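PDB 5GJ3: periplasmic binding protein from Roseiflexus sp. RS-1, which binds heme in the bacterial periplasm, here two heme molecules at once, and probably delivers it to the transporter of a heme-uptake system. Local coordinates for residues Tyr50-Ser55 with Asp70-Pro75; Asn162-Val167 with Tyr242-Gly247. All blocks are in the same frame, centred on the assembly; numbering follows the deposited sequence.

Contact 1: Tyr50-Ser55 with Asp70-Pro75; sequences YQRRLS and DEAAGP. With ZN (zinc ion), chain D; HEM (protoporphyrin IX containing Fe), chain B.
Two backbone hydrogen bonds pin Gln51 and Leu54 to Gly74: Gly74 N donates to Gln51 O (2.8 Å), and Gly74 O accepts from Leu54 N (2.8 Å) in a nearly straight bond of 171°. A CA-H...O contact from Ala73 to Gln51 O adds to this seam. Apolar contact is slight, with Leu54 CD1 resting on Ala73 CB at 4.0 Å. The Arg52 guanidinium is sandwiched, one face under Ala72 CB and the other over the porphyrin, where CZ lies 3.4 Å from HEM C3C. Its CG stands beside the backbone N (chi1 -62°), and the extended chain carries the charge across the pyrrole. Tyr50 OH accepts a hydrogen bond from Gln51 NE2 in that amide's plane and a weak one from Arg52 NH1; Asn12 ND2 donates to Gln51 OE1, fixing the flip that points NE2 at the tyrosine. A leucine at Arg52 would probably lose the flat guanidinium layer between Ala72 and the porphyrin and the weak bond to Tyr50 OH. Arg53 grips both propionates, NH1 reaching HEM O2D at 2.8 Å. Of the two metals, the heme iron is ligated by Tyr50 OH at 1.9 Å. Asp70 OD2 binds zinc at 2.0 Å, with Asp14, Asp94 and a water completing the site, while OD1 closes an Asx turn onto Ala72 N. The contact joins the hairpin of strands 49-50 and 53-54 to the loop between strand 66-70 and helix 76-84.

Contact 2: Asn162-Val167 with Tyr242-Gly247; sequences NTAVDV and YLLGMG
No aromatic ring or other flat side chain takes part where Ala164, Val165 and Val167 meet Leu243, Leu244 and Met246; the flat groups involved are backbone carbonyls, each met by a methyl. Met246 CE comes to 3.8 Å from Ala164 O, and in the reverse sense Ala164 CB lies 4.0 Å from Leu244 O. The rest is aliphatic. Leu244 sends its CD2 branch against the stem of Val165, crossing that side chain at a slant with CD2 only 3.4 Å from Val165 CB, closer than normal van der Waals packing. A chi1 of -61° sets CG of the leucine anti to its carbonyl carbon, which lets CD2 reach the valine. Leu243 CD2 reaches Val165 CG2 more loosely, at 4.3 Å. Here the start of helix 164-171 packs against helix 240-244 and the turn that follows, within the second lobe of the two-lobed periplasmic binding protein fold; Phe147 of strand 144-151 touches both Val165 and Leu243 from the sheet side. Thr163 is the N-cap of the first helix, its OG1 accepting from Asp166 N at 3.0 Å. After the second helix the chain turns with positive phi at Met246, whose side chain bends at chi2 (-62°) and brings CE across Val167, 3.9 Å from its CG1. Val167 leans in addition on Leu98.

Contact 1 lines one side of the heme-binding cleft and contact 2 lies at its base, their centres about 18 Å apart and their nearest atoms about 6 Å, without touching. The heme ligated in contact 1 spans part of the space: its vinyl carbon HEM CBB is 4.0 Å from Gly245 N of contact 2. Leu244 belongs to the pocket of the other heme, so this end of contact 2 meets the two hemes, Gly245 touching one and Leu244 the other, while Tyr50-Arg53 hold the nearer one. The zinc bound by Asp70 lies near contact 2 too, about 7 Å from the Met246 side chain, without touching it. Along the chain the two contacts follow in series, one in each lobe.

Contact 1: Tyr50-Ser55 with Asp70-Pro75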
loop_
_atom_site.group_PDB
_atom_site.type_symbol
_atom_site.label_atom_id
_atom_site.label_comp_id
_atom_site.label_asym_id
_atom_site.label_seq_id
_atom_site.Cartn_x
_atom_site.Cartn_y
_atom_site.Cartn_z
ATOM N N TYR A 50 -12.917 0.862 9.927
ATOM C CA TYR A 50 -12.022 0.490 8.804
ATOM C C TYR A 50 -12.485 1.206 7.474
ATOM O O TYR A 50 -13.668 1.391 7.267
ATOM C CB TYR A 50 -11.941 -1.049 8.646
ATOM C CG TYR A 50 -11.085 -1.484 7.459
ATOM C CD1 TYR A 50 -9.746 -1.121 7.367
ATOM C CD2 TYR A 50 -11.656 -2.191 6.401
ATOM C CE1 TYR A 50 -8.976 -1.447 6.242
ATOM C CE2 TYR A 50 -10.895 -2.559 5.268
ATOM C CZ TYR A 50 -9.562 -2.176 5.198
ATOM O OH TYR A 50 -8.823 -2.516 4.071
ATOM N N GLN A 51 -11.544 1.594 6.621
ATOM C CA GLN A 51 -11.850 2.312 5.340
ATOM C C GLN A 51 -13.005 1.769 4.497
ATOM O O GLN A 51 -13.712 2.553 3.878
ATOM C CB GLN A 51 -10.585 2.481 4.465
ATOM C CG GLN A 51 -10.024 1.162 3.872
ATOM C CD GLN A 51 -8.628 1.348 3.301
ATOM O OE1 GLN A 51 -8.253 2.458 2.846
ATOM N NE2 GLN A 51 -7.839 0.274 3.327
ATOM N N ARG A 52 -13.219 0.444 4.495
ATOM C CA ARG A 52 -14.312 -0.191 3.723
ATOM C C ARG A 52 -15.521 -0.484 4.583
ATOM O O ARG A 52 -16.513 -1.004 4.104
ATOM C CB ARG A 52 -13.834 -1.540 3.148
ATOM C CG ARG A 52 -12.659 -1.402 2.179
ATOM C CD ARG A 52 -12.445 -2.708 1.404
ATOM N NE ARG A 52 -11.748 -2.500 0.127
ATOM C CZ ARG A 52 -10.488 -2.060 -0.006
ATOM N NH1 ARG A 52 -9.741 -1.732 1.053
ATOM N NH2 ARG A 52 -9.960 -1.931 -1.213
ATOM N N ARG A 53 -15.444 -0.145 5.866
ATOM C CA ARG A 53 -16.548 -0.438 6.779
ATOM C C ARG A 53 -16.718 0.781 7.721
ATOM O O ARG A 53 -16.743 0.665 8.968
ATOM C CB ARG A 53 -16.254 -1.804 7.530
ATOM C CG ARG A 53 -17.520 -2.635 7.858
ATOM C CD ARG A 53 -17.252 -4.044 8.458
ATOM N NE ARG A 53 -16.647 -3.913 9.774
ATOM C CZ ARG A 53 -15.338 -3.963 10.000
ATOM N NH1 ARG A 53 -14.500 -4.131 8.972
ATOM N NH2 ARG A 53 -14.853 -3.810 11.245
ATOM N N LEU A 54 -16.829 1.965 7.105
ATOM C CA LEU A 54 -16.797 3.210 7.858
ATOM C C LEU A 54 -18.057 3.458 8.632
ATOM O O LEU A 54 -19.129 3.209 8.134
ATOM C CB LEU A 54 -16.547 4.403 6.879
ATOM C CG LEU A 54 -15.127 4.360 6.265
ATOM C CD1 LEU A 54 -15.175 5.191 4.980
ATOM C CD2 LEU A 54 -14.045 4.884 7.162
ATOM N N SER A 55 -17.916 3.994 9.844
ATOM C CA SER A 55 -19.068 4.418 10.665
ATOM C C SER A 55 -19.532 5.864 10.304
ATOM O O SER A 55 -18.786 6.830 10.548
ATOM C CB SER A 55 -18.669 4.486 12.120
ATOM O OG SER A 55 -19.733 5.023 12.880
ATOM N N ASP A 70 -10.631 7.989 -0.963
ATOM C CA ASP A 70 -10.511 7.589 -2.345
ATOM C C ASP A 70 -11.431 6.400 -2.536
ATOM O O ASP A 70 -12.261 6.088 -1.633
ATOM C CB ASP A 70 -9.050 7.336 -2.720
ATOM C CG ASP A 70 -8.451 6.133 -2.007
ATOM O OD1 ASP A 70 -9.159 5.192 -1.568
ATOM O OD2 ASP A 70 -7.221 6.128 -1.893
ATOM N N GLU A 71 -11.369 5.785 -3.707
ATOM C CA GLU A 71 -12.353 4.767 -4.103
ATOM C C GLU A 71 -12.450 3.541 -3.191
ATOM O O GLU A 71 -13.458 2.853 -3.255
ATOM C CB GLU A 71 -12.159 4.310 -5.577
ATOM C CG GLU A 71 -10.817 3.623 -5.838
ATOM C CD GLU A 71 -10.653 3.171 -7.296
ATOM O OE1 GLU A 71 -10.084 3.906 -8.160
ATOM O OE2 GLU A 71 -11.123 2.054 -7.586
ATOM N N ALA A 72 -11.443 3.266 -2.357
ATOM C CA ALA A 72 -11.555 2.190 -1.368
ATOM C C ALA A 72 -12.548 2.499 -0.231
ATOM O O ALA A 72 -12.980 1.564 0.455
ATOM C CB ALA A 72 -10.191 1.808 -0.779
ATOM N N ALA A 73 -12.917 3.775 -0.029
ATOM C CA ALA A 73 -13.770 4.153 1.082
ATOM C C ALA A 73 -15.164 3.610 0.885
ATOM O O ALA A 73 -15.764 3.734 -0.193
ATOM C CB ALA A 73 -13.851 5.703 1.225
ATOM N N GLY A 74 -15.720 3.048 1.947
ATOM C CA GLY A 74 -17.103 2.552 1.918
ATOM C C GLY A 74 -17.625 2.156 3.299
ATOM O O GLY A 74 -16.889 2.216 4.288
ATOM N N PRO A 75 -18.869 1.621 3.356
ATOM C CA PRO A 75 -19.724 1.267 2.214
ATOM C C PRO A 75 -20.415 2.464 1.563
ATOM O O PRO A 75 -20.483 3.564 2.185
ATOM C CB PRO A 75 -20.811 0.389 2.848
ATOM C CG PRO A 75 -20.879 0.875 4.277
ATOM C CD PRO A 75 -19.419 1.114 4.630
HETATM ZN ZN ZN D . -6.161 4.430 -1.533
HETATM C CHA HEM B . -9.335 -5.505 6.459
HETATM C CHB HEM B . -5.501 -2.524 6.166
HETATM C CHC HEM B . -5.938 -2.934 1.312
HETATM C CHD HEM B . -10.070 -5.449 1.703
HETATM C C1A HEM B . -8.258 -4.711 6.768
HETATM C C2A HEM B . -7.901 -4.383 8.097
HETATM C C3A HEM B . -6.842 -3.525 8.064
HETATM C C4A HEM B . -6.519 -3.341 6.679
HETATM C CMA HEM B . -6.137 -2.894 9.268
HETATM C CAA HEM B . -8.646 -4.895 9.322
HETATM C CBA HEM B . -9.959 -4.074 9.410
HETATM C CGA HEM B . -11.036 -4.725 10.245
HETATM O O1A HEM B . -10.949 -5.925 10.523
HETATM O O2A HEM B . -12.050 -4.100 10.645
HETATM C C1B HEM B . -5.254 -2.409 4.780
HETATM C C2B HEM B . -4.147 -1.708 4.189
HETATM C C3B HEM B . -4.253 -1.845 2.825
HETATM C C4B HEM B . -5.482 -2.627 2.598
HETATM C CMB HEM B . -3.031 -1.006 4.930
HETATM C CAB HEM B . -3.394 -1.325 1.729
HETATM C CBB HEM B . -2.626 -0.234 1.919
HETATM C C1C HEM B . -7.040 -3.678 0.970
HETATM C C2C HEM B . -7.358 -4.128 -0.329
HETATM C C3C HEM B . -8.556 -4.858 -0.215
HETATM C C4C HEM B . -8.929 -4.856 1.175
HETATM C CMC HEM B . -6.527 -3.822 -1.568
HETATM C CAC HEM B . -9.345 -5.527 -1.289
HETATM C CBC HEM B . -8.927 -5.599 -2.555
HETATM C C1D HEM B . -10.136 -5.673 3.075
HETATM C C2D HEM B . -11.235 -6.489 3.634
HETATM C C3D HEM B . -11.038 -6.513 4.953
HETATM C C4D HEM B . -9.822 -5.705 5.185
HETATM C CMD HEM B . -12.353 -7.184 2.860
HETATM C CAD HEM B . -11.909 -7.196 5.996
HETATM C CBD HEM B . -12.721 -6.026 6.676
HETATM C CGD HEM B . -14.028 -5.627 6.003
HETATM O O1D HEM B . -14.634 -6.430 5.256
HETATM O O2D HEM B . -14.581 -4.505 6.197
HETATM N NA HEM B . -7.468 -4.018 5.917
HETATM N NB HEM B . -6.027 -2.878 3.799
HETATM N NC HEM B . -7.993 -4.107 1.859
HETATM N ND HEM B . -9.313 -5.165 4.046
HETATM FE FE HEM B . -7.746 -4.037 3.935
HETATM O O HOH W 1 -7.149 3.342 -0.252
#

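Contact 2: Asn162-Val167 with Tyr242-Gly247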
loop_
_atom_site.group_PDB
_atom_site.type_symbol
_atom_site.label_atom_id
_atom_site.label_comp_id
_atom_site.label_asym_id
_atom_site.label_seq_id
_atom_site.Cartn_x
_atom_site.Cartn_y
_atom_site.Cartn_z
ATOM N N ASN A 162 -3.322 -6.937 -12.102
ATOM C CA ASN A 162 -4.295 -5.952 -11.644
ATOM C C ASN A 162 -4.284 -5.717 -10.104
ATOM O O ASN A 162 -5.333 -5.587 -9.477
ATOM C CB ASN A 162 -5.720 -6.276 -12.171
ATOM C CG ASN A 162 -6.622 -5.052 -12.167
ATOM O OD1 ASN A 162 -6.251 -4.002 -12.695
ATOM N ND2 ASN A 162 -7.798 -5.172 -11.552
ATOM N N THR A 163 -3.087 -5.696 -9.508
ATOM C CA THR A 163 -2.899 -5.353 -8.101
ATOM C C THR A 163 -1.766 -4.320 -8.017
ATOM O O THR A 163 -0.832 -4.306 -8.865
ATOM C CB THR A 163 -2.502 -6.587 -7.221
ATOM O OG1 THR A 163 -1.239 -7.121 -7.664
ATOM C CG2 THR A 163 -3.559 -7.709 -7.275
ATOM N N ALA A 164 -1.830 -3.472 -6.988
ATOM C CA ALA A 164 -0.725 -2.559 -6.682
ATOM C C ALA A 164 0.594 -3.337 -6.547
ATOM O O ALA A 164 1.623 -2.840 -6.989
ATOM C CB ALA A 164 -0.988 -1.815 -5.378
ATOM N N VAL A 165 0.577 -4.509 -5.887
ATOM C CA VAL A 165 1.871 -5.185 -5.593
ATOM C C VAL A 165 2.487 -5.684 -6.911
ATOM O O VAL A 165 3.715 -5.633 -7.090
ATOM C CB VAL A 165 1.782 -6.283 -4.496
ATOM C CG1 VAL A 165 0.944 -7.473 -4.948
ATOM C CG2 VAL A 165 3.198 -6.744 -4.064
ATOM N N ASP A 166 1.623 -6.087 -7.851
ATOM C CA ASP A 166 2.087 -6.496 -9.178
ATOM C C ASP A 166 2.843 -5.346 -9.854
ATOM O O ASP A 166 3.955 -5.532 -10.378
ATOM C CB ASP A 166 0.916 -6.933 -10.048
ATOM C CG ASP A 166 1.365 -7.473 -11.383
ATOM O OD1 ASP A 166 2.071 -8.499 -11.423
ATOM O OD2 ASP A 166 1.020 -6.866 -12.405
ATOM N N VAL A 167 2.266 -4.152 -9.768
ATOM C CA VAL A 167 2.897 -2.949 -10.307
ATOM C C VAL A 167 4.229 -2.638 -9.602
ATOM O O VAL A 167 5.230 -2.273 -10.246
ATOM C CB VAL A 167 1.921 -1.720 -10.255
ATOM C CG1 VAL A 167 2.646 -0.442 -10.647
ATOM C CG2 VAL A 167 0.738 -1.940 -11.179
ATOM N N TYR A 242 3.255 1.067 3.539
ATOM C CA TYR A 242 4.478 1.429 2.862
ATOM C C TYR A 242 4.596 0.725 1.527
ATOM O O TYR A 242 4.868 1.349 0.506
ATOM C CB TYR A 242 5.647 1.013 3.728
ATOM C CG TYR A 242 7.039 1.360 3.202
ATOM C CD1 TYR A 242 7.404 2.689 2.937
ATOM C CD2 TYR A 242 8.001 0.366 3.029
ATOM C CE1 TYR A 242 8.685 3.008 2.498
ATOM C CE2 TYR A 242 9.311 0.669 2.604
ATOM C CZ TYR A 242 9.639 1.991 2.334
ATOM O OH TYR A 242 10.890 2.318 1.904
ATOM N N LEU A 243 4.423 -0.590 1.516
ATOM C CA LEU A 243 4.511 -1.326 0.245
ATOM C C LEU A 243 3.359 -1.031 -0.741
ATOM O O LEU A 243 3.594 -0.865 -1.935
ATOM C CB LEU A 243 4.585 -2.825 0.502
ATOM C CG LEU A 243 4.549 -3.743 -0.720
ATOM C CD1 LEU A 243 5.786 -3.556 -1.599
ATOM C CD2 LEU A 243 4.399 -5.195 -0.273
ATOM N N LEU A 244 2.138 -0.963 -0.234
ATOM C CA LEU A 244 0.929 -1.032 -1.052
ATOM C C LEU A 244 0.077 0.253 -1.132
ATOM O O LEU A 244 -0.831 0.334 -1.984
ATOM C CB LEU A 244 0.050 -2.186 -0.551
ATOM C CG LEU A 244 0.684 -3.574 -0.621
ATOM C CD1 LEU A 244 -0.307 -4.533 0.024
ATOM C CD2 LEU A 244 0.929 -3.985 -2.076
ATOM N N GLY A 245 0.386 1.241 -0.288
ATOM C CA GLY A 245 -0.313 2.556 -0.297
ATOM C C GLY A 245 -0.282 3.438 -1.551
ATOM O O GLY A 245 -1.206 4.256 -1.754
ATOM N N MET A 246 0.723 3.289 -2.419
ATOM C CA MET A 246 0.779 4.148 -3.618
ATOM C C MET A 246 0.685 5.636 -3.232
ATOM O O MET A 246 -0.108 6.427 -3.761
ATOM C CB MET A 246 -0.256 3.728 -4.667
ATOM C CG MET A 246 0.114 2.395 -5.334
ATOM S SD MET A 246 1.688 2.444 -6.255
ATOM C CE MET A 246 1.444 0.960 -7.239
ATOM N N GLY A 247 1.503 5.988 -2.248
ATOM C CA GLY A 247 1.473 7.313 -1.672
ATOM C C GLY A 247 2.824 7.952 -1.781
ATOM O O GLY A 247 3.585 7.608 -2.682
#